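UPF0249 protein EF_3048 (Enterococcus faecalis, PDB 2I5I) probably catalyses the magnesium-dependent deacetylation of acetylated carbohydrates, an important step in the breakdown of oligosaccharides. Local coordinates at residues A[11-16]-A[128-133]; A[37-42]-A[67-72]; A[31-36]-A[213-218]. All blocks are in the same frame, centred on the assembly; numbering follows the deposited sequence.

How the contacts relate
Contact 1 is the most central of the three, its centre about 4 Å from that of the chain, against about 11 Å for contacts 2 and 3. All three reach the same parallel sheet, and contacts 2 and 3 take consecutive pieces of the chain around strand 35-38. Their chemistry differs with position: contact 1 is polar and buried in the probable metal pocket, contact 3 is buried and apolar, and contact 2 runs from buried leucines to partly exposed residues. Direct bonds tie them together: D128 OD2 pairs with T37 OG1 at 2.7 Å, joining contact 1 to contact 2, and D12 N pairs with C213 O at 2.8 Å, joining contact 1 to contact 3.

Contact 1: residues A[11-16]-A[128-133]; sequences ADDFGY and DSHHNV
The probable magnesium site of this YdjC-family deacetylase brings D13, just after strand 6-11, opposite H130, just after strand 127-129. H130 is a predicted metal ligand; D13 and H64 face the same point, consistent with a shared site, although no metal is modelled. D13 OD1 approaches the edge of the imidazole near its plane, 3.5 Å from H130 ND1, and the carboxylate and ring planes are 53° apart. No direct hydrogen bond joins the two. Extending CG of H130 anti to its backbone N (chi1 -175°) carries the ring to this meeting point, while the other oxygen of D13, OD2, is held in a salt bridge by R232. Beside this pair, D12 OD1 stands 3.7 Å from D128 OD2, with the carboxylate planes 79° apart. R156 would offset the closeness of the two carboxylates: it forms a salt bridge with D12 OD1 and a long, weak ion pair with D128 OD2. D128 OD1 also bonds H64 ND1, a second-shell link to the third candidate ligand. Between the facing side chains lies one water, which donates to D13 OD1 at 2.6 Å and is hydrogen-bonded to H130 ND1 at 2.7 Å.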
loop_
_atom_site.group_PDB
_atom_site.type_symbol
_atom_site.label_atom_id
_atom_site.label_comp_id
_atom_site.label_asym_id
_atom_site.label_seq_id
_atom_site.Cartn_x
_atom_site.Cartn_y
_atom_site.Cartn_z
ATOM N N ALA A 11 -0.860 -21.081 14.120
ATOM C CA ALA A 11 -1.115 -20.311 15.331
ATOM C C ALA A 11 -2.609 -20.168 15.549
ATOM O O ALA A 11 -3.310 -19.588 14.717
ATOM C CB ALA A 11 -0.472 -18.929 15.226
ATOM N N ASP A 12 -3.129 -20.679 16.654
ATOM C CA ASP A 12 -4.538 -20.486 16.956
ATOM C C ASP A 12 -4.806 -19.089 17.530
ATOM O O ASP A 12 -3.915 -18.469 18.127
ATOM C CB ASP A 12 -4.993 -21.581 17.929
ATOM C CG ASP A 12 -4.919 -22.973 17.333
ATOM O OD1 ASP A 12 -4.447 -23.134 16.187
ATOM O OD2 ASP A 12 -5.339 -23.930 18.026
ATOM N N ASP A 13 -6.007 -18.584 17.319
ATOM C CA ASP A 13 -6.563 -17.411 17.963
ATOM C C ASP A 13 -6.219 -16.092 17.280
ATOM O O ASP A 13 -6.227 -15.038 17.923
ATOM C CB ASP A 13 -6.115 -17.335 19.433
ATOM C CG ASP A 13 -6.680 -18.441 20.304
ATOM O OD1 ASP A 13 -7.687 -19.036 19.873
ATOM O OD2 ASP A 13 -6.140 -18.729 21.402
ATOM N N PHE A 14 -5.966 -16.105 15.982
ATOM C CA PHE A 14 -5.840 -14.818 15.251
ATOM C C PHE A 14 -7.054 -13.952 15.479
ATOM O O PHE A 14 -8.195 -14.425 15.483
ATOM C CB PHE A 14 -5.611 -15.080 13.766
ATOM C CG PHE A 14 -4.931 -13.927 13.031
ATOM C CD1 PHE A 14 -3.625 -13.586 13.368
ATOM C CD2 PHE A 14 -5.611 -13.245 12.044
ATOM C CE1 PHE A 14 -3.011 -12.534 12.699
ATOM C CE2 PHE A 14 -4.998 -12.194 11.366
ATOM C CZ PHE A 14 -3.700 -11.868 11.700
ATOM N N GLY A 15 -6.890 -12.642 15.692
ATOM C CA GLY A 15 -7.996 -11.753 15.943
ATOM C C GLY A 15 -8.561 -11.824 17.346
ATOM O O GLY A 15 -9.521 -11.111 17.647
ATOM N N TYR A 16 -7.997 -12.666 18.208
ATOM C CA TYR A 16 -8.478 -12.801 19.573
ATOM C C TYR A 16 -8.410 -11.449 20.271
ATOM O O TYR A 16 -9.388 -10.908 20.795
ATOM C CB TYR A 16 -7.667 -13.870 20.284
ATOM C CG TYR A 16 -8.213 -14.408 21.582
ATOM C CD1 TYR A 16 -9.529 -14.205 21.980
ATOM C CD2 TYR A 16 -7.375 -15.135 22.414
ATOM C CE1 TYR A 16 -9.973 -14.723 23.181
ATOM C CE2 TYR A 16 -7.823 -15.658 23.617
ATOM C CZ TYR A 16 -9.126 -15.444 23.993
ATOM O OH TYR A 16 -9.576 -15.965 25.193
ATOM N N ASP A 128 -10.823 -25.106 11.768
ATOM C CA ASP A 128 -10.418 -25.760 13.004
ATOM C C ASP A 128 -11.310 -25.195 14.100
ATOM O O ASP A 128 -12.243 -24.461 13.752
ATOM C CB ASP A 128 -8.940 -25.597 13.266
ATOM C CG ASP A 128 -8.508 -24.210 13.721
ATOM O OD1 ASP A 128 -9.330 -23.281 13.742
ATOM O OD2 ASP A 128 -7.306 -24.079 14.049
ATOM N N SER A 129 -11.037 -25.468 15.377
ATOM C CA SER A 129 -11.911 -24.922 16.399
ATOM C C SER A 129 -11.174 -24.622 17.702
ATOM O O SER A 129 -10.246 -25.347 18.106
ATOM C CB SER A 129 -13.033 -25.936 16.758
ATOM O OG SER A 129 -12.255 -26.881 17.496
ATOM N N HIS A 130 -11.663 -23.557 18.321
ATOM C CA HIS A 130 -11.259 -23.112 19.643
ATOM C C HIS A 130 -11.548 -24.208 20.654
ATOM O O HIS A 130 -12.651 -24.769 20.604
ATOM C CB HIS A 130 -12.030 -21.854 20.009
ATOM C CG HIS A 130 -11.630 -21.203 21.291
ATOM N ND1 HIS A 130 -10.377 -20.676 21.501
ATOM C CD2 HIS A 130 -12.328 -20.983 22.430
ATOM C CE1 HIS A 130 -10.311 -20.162 22.723
ATOM N NE2 HIS A 130 -11.485 -20.336 23.309
ATOM N N HIS A 131 -10.588 -24.514 21.503
ATOM C CA HIS A 131 -10.737 -25.563 22.502
ATOM C C HIS A 131 -10.949 -26.934 21.864
ATOM O O HIS A 131 -11.430 -27.842 22.556
ATOM C CB HIS A 131 -11.918 -25.240 23.424
ATOM C CG HIS A 131 -11.630 -24.058 24.315
ATOM N ND1 HIS A 131 -12.588 -23.489 25.120
ATOM C CD2 HIS A 131 -10.498 -23.337 24.517
ATOM C CE1 HIS A 131 -12.061 -22.475 25.782
ATOM N NE2 HIS A 131 -10.782 -22.353 25.442
ATOM N N ASN A 132 -10.609 -27.054 20.583
ATOM C CA ASN A 132 -10.815 -28.292 19.834
ATOM C C ASN A 132 -12.204 -28.880 20.062
ATOM O O ASN A 132 -12.315 -30.107 20.229
ATOM C CB ASN A 132 -9.774 -29.354 20.193
ATOM C CG ASN A 132 -9.599 -30.379 19.083
ATOM O OD1 ASN A 132 -9.752 -30.062 17.907
ATOM N ND2 ASN A 132 -9.277 -31.605 19.470
ATOM N N VAL A 133 -13.245 -28.048 20.071
ATOM C CA VAL A 133 -14.591 -28.545 20.332
ATOM C C VAL A 133 -15.184 -29.439 19.243
ATOM O O VAL A 133 -16.095 -30.216 19.588
ATOM C CB VAL A 133 -15.562 -27.371 20.634
ATOM C CG1 VAL A 133 -15.179 -26.767 21.992
ATOM C CG2 VAL A 133 -15.597 -26.328 19.538
HETATM O O HOH W 1 -8.024 -21.559 20.500
#

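Contact 2: residues A[37-42]-A[67-72]; sequences TALPTS and LTLNQA
L69 gives the largest single share of this contact, 65 of the 144 Å² buried between residues 37-42 and 67-72, meeting L39 with one methyl and T41 with the other. On the packed side the two leucines meet end to end, with L39 CD1 4.1 Å from L69 CD1. The extended first torsion of L69, which sets CG anti to the backbone N (chi1 -177°), sends the branched end across to the opposing loop. Its second methyl is engaged differently: the T41 and L69 side chains run antiparallel, alongside one another, so that T41 OG1 comes to L69 CD2 at 3.6 Å, a hydroxyl oxygen against a methyl group. No hydrogen bond crosses between the segments. The outer side is looser. There T41 O and A72 CB are 4.4 Å apart, and both T41 and A72 are partly exposed, whereas L39 and L69 are buried. Each loop is shaped by its own turn: a type I turn from L39 to S42, closed by S42 N to L39 O at 3.1 Å, and a type II turn from L69 to A72, closed by A72 N to L69 O at 3.2 Å. Beyond the pair, L39 touches H64 and L69 touches Y16, and the L69 side chain lies about 4 Å from that of H130. Two loops that follow the neighbouring parallel strands 35-38 and 60-65 thus pack together beside the probable metal site, an arrangement typical of the active-site rim of a beta/alpha barrel.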
loop_
_atom_site.group_PDB
_atom_site.type_symbol
_atom_site.label_atom_id
_atom_site.label_comp_id
_atom_site.label_asym_id
_atom_site.label_seq_id
_atom_site.Cartn_x
_atom_site.Cartn_y
_atom_site.Cartn_z
ATOM N N THR A 37 -5.423 -19.491 12.431
ATOM C CA THR A 37 -6.889 -19.572 12.314
ATOM C C THR A 37 -7.514 -18.492 13.198
ATOM O O THR A 37 -7.043 -18.369 14.335
ATOM C CB THR A 37 -7.444 -20.950 12.681
ATOM O OG1 THR A 37 -6.884 -21.421 13.905
ATOM C CG2 THR A 37 -7.069 -21.919 11.559
ATOM N N ALA A 38 -8.464 -17.790 12.621
ATOM C CA ALA A 38 -9.033 -16.561 13.144
ATOM C C ALA A 38 -10.448 -16.678 13.674
ATOM O O ALA A 38 -11.265 -17.400 13.096
ATOM C CB ALA A 38 -9.014 -15.532 12.003
ATOM N N LEU A 39 -10.734 -15.938 14.747
ATOM C CA LEU A 39 -12.052 -15.912 15.368
ATOM C C LEU A 39 -12.951 -14.811 14.836
ATOM O O LEU A 39 -12.871 -13.653 15.268
ATOM C CB LEU A 39 -11.887 -15.757 16.873
ATOM C CG LEU A 39 -11.104 -16.818 17.647
ATOM C CD1 LEU A 39 -10.437 -16.197 18.863
ATOM C CD2 LEU A 39 -12.041 -17.967 18.061
ATOM N N PRO A 40 -13.889 -15.090 13.938
ATOM C CA PRO A 40 -14.873 -14.088 13.552
ATOM C C PRO A 40 -15.793 -13.610 14.673
ATOM O O PRO A 40 -16.446 -12.563 14.579
ATOM C CB PRO A 40 -15.750 -14.795 12.496
ATOM C CG PRO A 40 -15.339 -16.216 12.513
ATOM C CD PRO A 40 -14.059 -16.381 13.245
ATOM N N THR A 41 -15.878 -14.369 15.759
ATOM C CA THR A 41 -16.708 -14.047 16.903
ATOM C C THR A 41 -16.061 -12.958 17.751
ATOM O O THR A 41 -16.669 -12.398 18.661
ATOM C CB THR A 41 -16.958 -15.290 17.788
ATOM O OG1 THR A 41 -15.780 -16.095 17.850
ATOM C CG2 THR A 41 -18.068 -16.110 17.143
ATOM N N SER A 42 -14.801 -12.662 17.412
ATOM C CA SER A 42 -14.080 -11.606 18.122
ATOM C C SER A 42 -14.280 -10.231 17.523
ATOM O O SER A 42 -14.241 -9.995 16.323
ATOM C CB SER A 42 -12.581 -11.942 18.094
ATOM O OG SER A 42 -11.888 -11.079 18.986
ATOM N N LEU A 67 -17.571 -22.573 20.245
ATOM C CA LEU A 67 -18.758 -22.697 21.051
ATOM C C LEU A 67 -18.501 -22.272 22.494
ATOM O O LEU A 67 -19.408 -22.317 23.315
ATOM C CB LEU A 67 -19.265 -24.149 21.067
ATOM C CG LEU A 67 -19.833 -24.662 19.745
ATOM C CD1 LEU A 67 -20.198 -26.139 19.842
ATOM C CD2 LEU A 67 -21.045 -23.856 19.310
ATOM N N THR A 68 -17.266 -21.864 22.812
ATOM C CA THR A 68 -16.873 -21.738 24.213
ATOM C C THR A 68 -15.997 -20.516 24.473
ATOM O O THR A 68 -15.361 -20.421 25.519
ATOM C CB THR A 68 -16.077 -22.994 24.653
ATOM O OG1 THR A 68 -14.877 -23.059 23.870
ATOM C CG2 THR A 68 -16.816 -24.291 24.379
ATOM N N LEU A 69 -15.929 -19.581 23.528
ATOM C CA LEU A 69 -15.027 -18.437 23.681
ATOM C C LEU A 69 -15.485 -17.596 24.878
ATOM O O LEU A 69 -16.595 -17.068 24.923
ATOM C CB LEU A 69 -14.938 -17.599 22.428
ATOM C CG LEU A 69 -13.998 -16.396 22.366
ATOM C CD1 LEU A 69 -12.540 -16.814 22.382
ATOM C CD2 LEU A 69 -14.263 -15.571 21.110
ATOM N N ASN A 70 -14.581 -17.504 25.844
ATOM C CA ASN A 70 -14.812 -16.731 27.043
ATOM C C ASN A 70 -15.187 -15.301 26.667
ATOM O O ASN A 70 -14.521 -14.673 25.860
ATOM C CB ASN A 70 -13.582 -16.813 27.944
ATOM C CG ASN A 70 -13.745 -16.124 29.276
ATOM O OD1 ASN A 70 -12.900 -15.275 29.559
ATOM N ND2 ASN A 70 -14.742 -16.428 30.095
ATOM N N GLN A 71 -16.277 -14.832 27.240
ATOM C CA GLN A 71 -16.764 -13.471 27.241
ATOM C C GLN A 71 -17.228 -13.007 25.875
ATOM O O GLN A 71 -17.296 -11.817 25.560
ATOM C CB GLN A 71 -15.677 -12.539 27.790
ATOM C CG GLN A 71 -15.470 -12.749 29.299
ATOM C CD GLN A 71 -14.243 -11.969 29.754
ATOM O OE1 GLN A 71 -13.296 -12.564 30.283
ATOM N NE2 GLN A 71 -14.273 -10.680 29.485
ATOM N N ALA A 72 -17.595 -13.982 25.042
ATOM C CA ALA A 72 -18.127 -13.634 23.732
ATOM C C ALA A 72 -19.499 -14.285 23.539
ATOM O O ALA A 72 -19.880 -15.196 24.278
ATOM C CB ALA A 72 -17.180 -14.080 22.645
#

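Contact 3: residues A[31-36]-A[213-218]; sequences GVVTST and CHPAFI
V33 places CG1 anti to its backbone N (chi1 172°), which turns its other methyl, CG2, toward C213 and P215. C213 in turn holds SG in the position between its backbone N and carbonyl carbon (chi1 54°), bringing the sulfur to that methyl from the opposing segment. The result is a small apolar cluster about a single group: V33 CG2 lies 4.1 Å from C213 SG and 4.3 Å from P215 CG. The nearest CA atoms, those of V33 and C213, are 8.6 Å apart, and the close contacts are all between side-chain atoms, with no hydrogen bond across the segments. All three residues are buried, and the segments bury only 69 Å² between them; other elements also pack on these residues. V33 and P215 both touch A11 of strand 6-11, V33 also meets A27 of helix 18-29, and C213 rests on L239 of helix 231-239. Farther along the same loop, F217 and I218 pack on F217 and I218 of the second subunit. V33 belongs to the connection from helix 18-29 into strand 35-38, and C213 ends strand 208-213. The cluster therefore joins a beta-alpha-beta crossover to the end of strand 208-213, which, like strand 35-38, pairs with strand 6-11, packing characteristic of a parallel beta/alpha fold.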
loop_
_atom_site.group_PDB
_atom_site.type_symbol
_atom_site.label_atom_id
_atom_site.label_comp_id
_atom_site.label_asym_id
_atom_site.label_seq_id
_atom_site.Cartn_x
_atom_site.Cartn_y
_atom_site.Cartn_z
ATOM N N GLY A 31 9.667 -16.032 12.078
ATOM C CA GLY A 31 9.731 -17.357 12.671
ATOM C C GLY A 31 9.125 -18.418 11.759
ATOM O O GLY A 31 9.019 -18.211 10.558
ATOM N N VAL A 32 8.704 -19.550 12.328
ATOM C CA VAL A 32 8.289 -20.650 11.444
ATOM C C VAL A 32 6.788 -20.874 11.365
ATOM O O VAL A 32 6.343 -21.851 10.736
ATOM C CB VAL A 32 9.014 -21.949 11.880
ATOM C CG1 VAL A 32 10.515 -21.812 11.637
ATOM C CG2 VAL A 32 8.721 -22.283 13.327
ATOM N N VAL A 33 5.954 -20.013 11.929
ATOM C CA VAL A 33 4.500 -20.106 11.802
ATOM C C VAL A 33 4.108 -19.880 10.344
ATOM O O VAL A 33 4.459 -18.871 9.722
ATOM C CB VAL A 33 3.751 -19.115 12.708
ATOM C CG1 VAL A 33 2.261 -19.103 12.391
ATOM C CG2 VAL A 33 4.013 -19.446 14.173
ATOM N N THR A 34 3.382 -20.833 9.754
ATOM C CA THR A 34 3.036 -20.708 8.339
ATOM C C THR A 34 1.568 -20.441 8.089
ATOM O O THR A 34 1.148 -20.117 6.960
ATOM C CB THR A 34 3.401 -22.015 7.576
ATOM O OG1 THR A 34 2.421 -22.978 7.990
ATOM C CG2 THR A 34 4.756 -22.562 7.955
ATOM N N SER A 35 0.767 -20.556 9.128
ATOM C CA SER A 35 -0.677 -20.457 9.089
ATOM C C SER A 35 -1.242 -19.968 10.409
ATOM O O SER A 35 -0.562 -20.091 11.441
ATOM C CB SER A 35 -1.202 -21.862 8.767
ATOM O OG SER A 35 -2.613 -21.901 8.747
ATOM N N THR A 36 -2.454 -19.456 10.377
ATOM C CA THR A 36 -3.208 -19.126 11.578
ATOM C C THR A 36 -4.684 -19.383 11.336
ATOM O O THR A 36 -5.142 -19.453 10.186
ATOM C CB THR A 36 -2.950 -17.671 11.998
ATOM O OG1 THR A 36 -3.458 -17.363 13.307
ATOM C CG2 THR A 36 -3.645 -16.743 11.001
ATOM N N CYS A 213 -0.159 -23.982 17.816
ATOM C CA CYS A 213 0.539 -23.194 18.831
ATOM C C CYS A 213 -0.249 -21.922 19.143
ATOM O O CYS A 213 -1.186 -21.619 18.419
ATOM C CB CYS A 213 1.951 -22.842 18.372
ATOM S SG CYS A 213 2.062 -22.018 16.766
ATOM N N HIS A 214 0.161 -21.220 20.197
ATOM C CA HIS A 214 -0.548 -20.025 20.618
ATOM C C HIS A 214 0.390 -18.842 20.905
ATOM O O HIS A 214 0.450 -18.284 22.007
ATOM C CB HIS A 214 -1.378 -20.370 21.839
ATOM C CG HIS A 214 -2.388 -21.462 21.629
ATOM N ND1 HIS A 214 -2.059 -22.804 21.591
ATOM C CD2 HIS A 214 -3.727 -21.396 21.469
ATOM C CE1 HIS A 214 -3.163 -23.509 21.400
ATOM N NE2 HIS A 214 -4.201 -22.682 21.325
ATOM N N PRO A 215 1.148 -18.417 19.907
ATOM C CA PRO A 215 2.005 -17.236 20.098
ATOM C C PRO A 215 1.113 -16.003 20.265
ATOM O O PRO A 215 0.009 -15.926 19.739
ATOM C CB PRO A 215 2.795 -17.124 18.813
ATOM C CG PRO A 215 2.147 -18.022 17.815
ATOM C CD PRO A 215 1.245 -18.963 18.555
ATOM N N ALA A 216 1.612 -15.022 20.996
ATOM C CA ALA A 216 0.995 -13.736 21.225
ATOM C C ALA A 216 2.003 -12.799 21.903
ATOM O O ALA A 216 2.938 -13.292 22.514
ATOM C CB ALA A 216 -0.230 -13.824 22.113
ATOM N N PHE A 217 1.754 -11.509 21.738
ATOM C CA PHE A 217 2.223 -10.482 22.639
ATOM C C PHE A 217 1.127 -10.341 23.693
ATOM O O PHE A 217 -0.019 -10.721 23.441
ATOM C CB PHE A 217 2.511 -9.154 21.948
ATOM C CG PHE A 217 3.580 -9.211 20.875
ATOM C CD1 PHE A 217 4.671 -10.062 20.908
ATOM C CD2 PHE A 217 3.510 -8.368 19.766
ATOM C CE1 PHE A 217 5.636 -10.029 19.901
ATOM C CE2 PHE A 217 4.434 -8.332 18.754
ATOM C CZ PHE A 217 5.506 -9.200 18.813
ATOM N N ILE A 218 1.461 -9.795 24.843
ATOM C CA ILE A 218 0.475 -9.603 25.905
ATOM C C ILE A 218 -0.083 -8.177 25.889
ATOM O O ILE A 218 0.698 -7.213 25.831
ATOM C CB ILE A 218 1.047 -9.898 27.302
ATOM C CG1 ILE A 218 1.700 -11.263 27.488
ATOM C CG2 ILE A 218 -0.042 -9.731 28.355
ATOM C CD1 ILE A 218 1.131 -12.367 26.637
#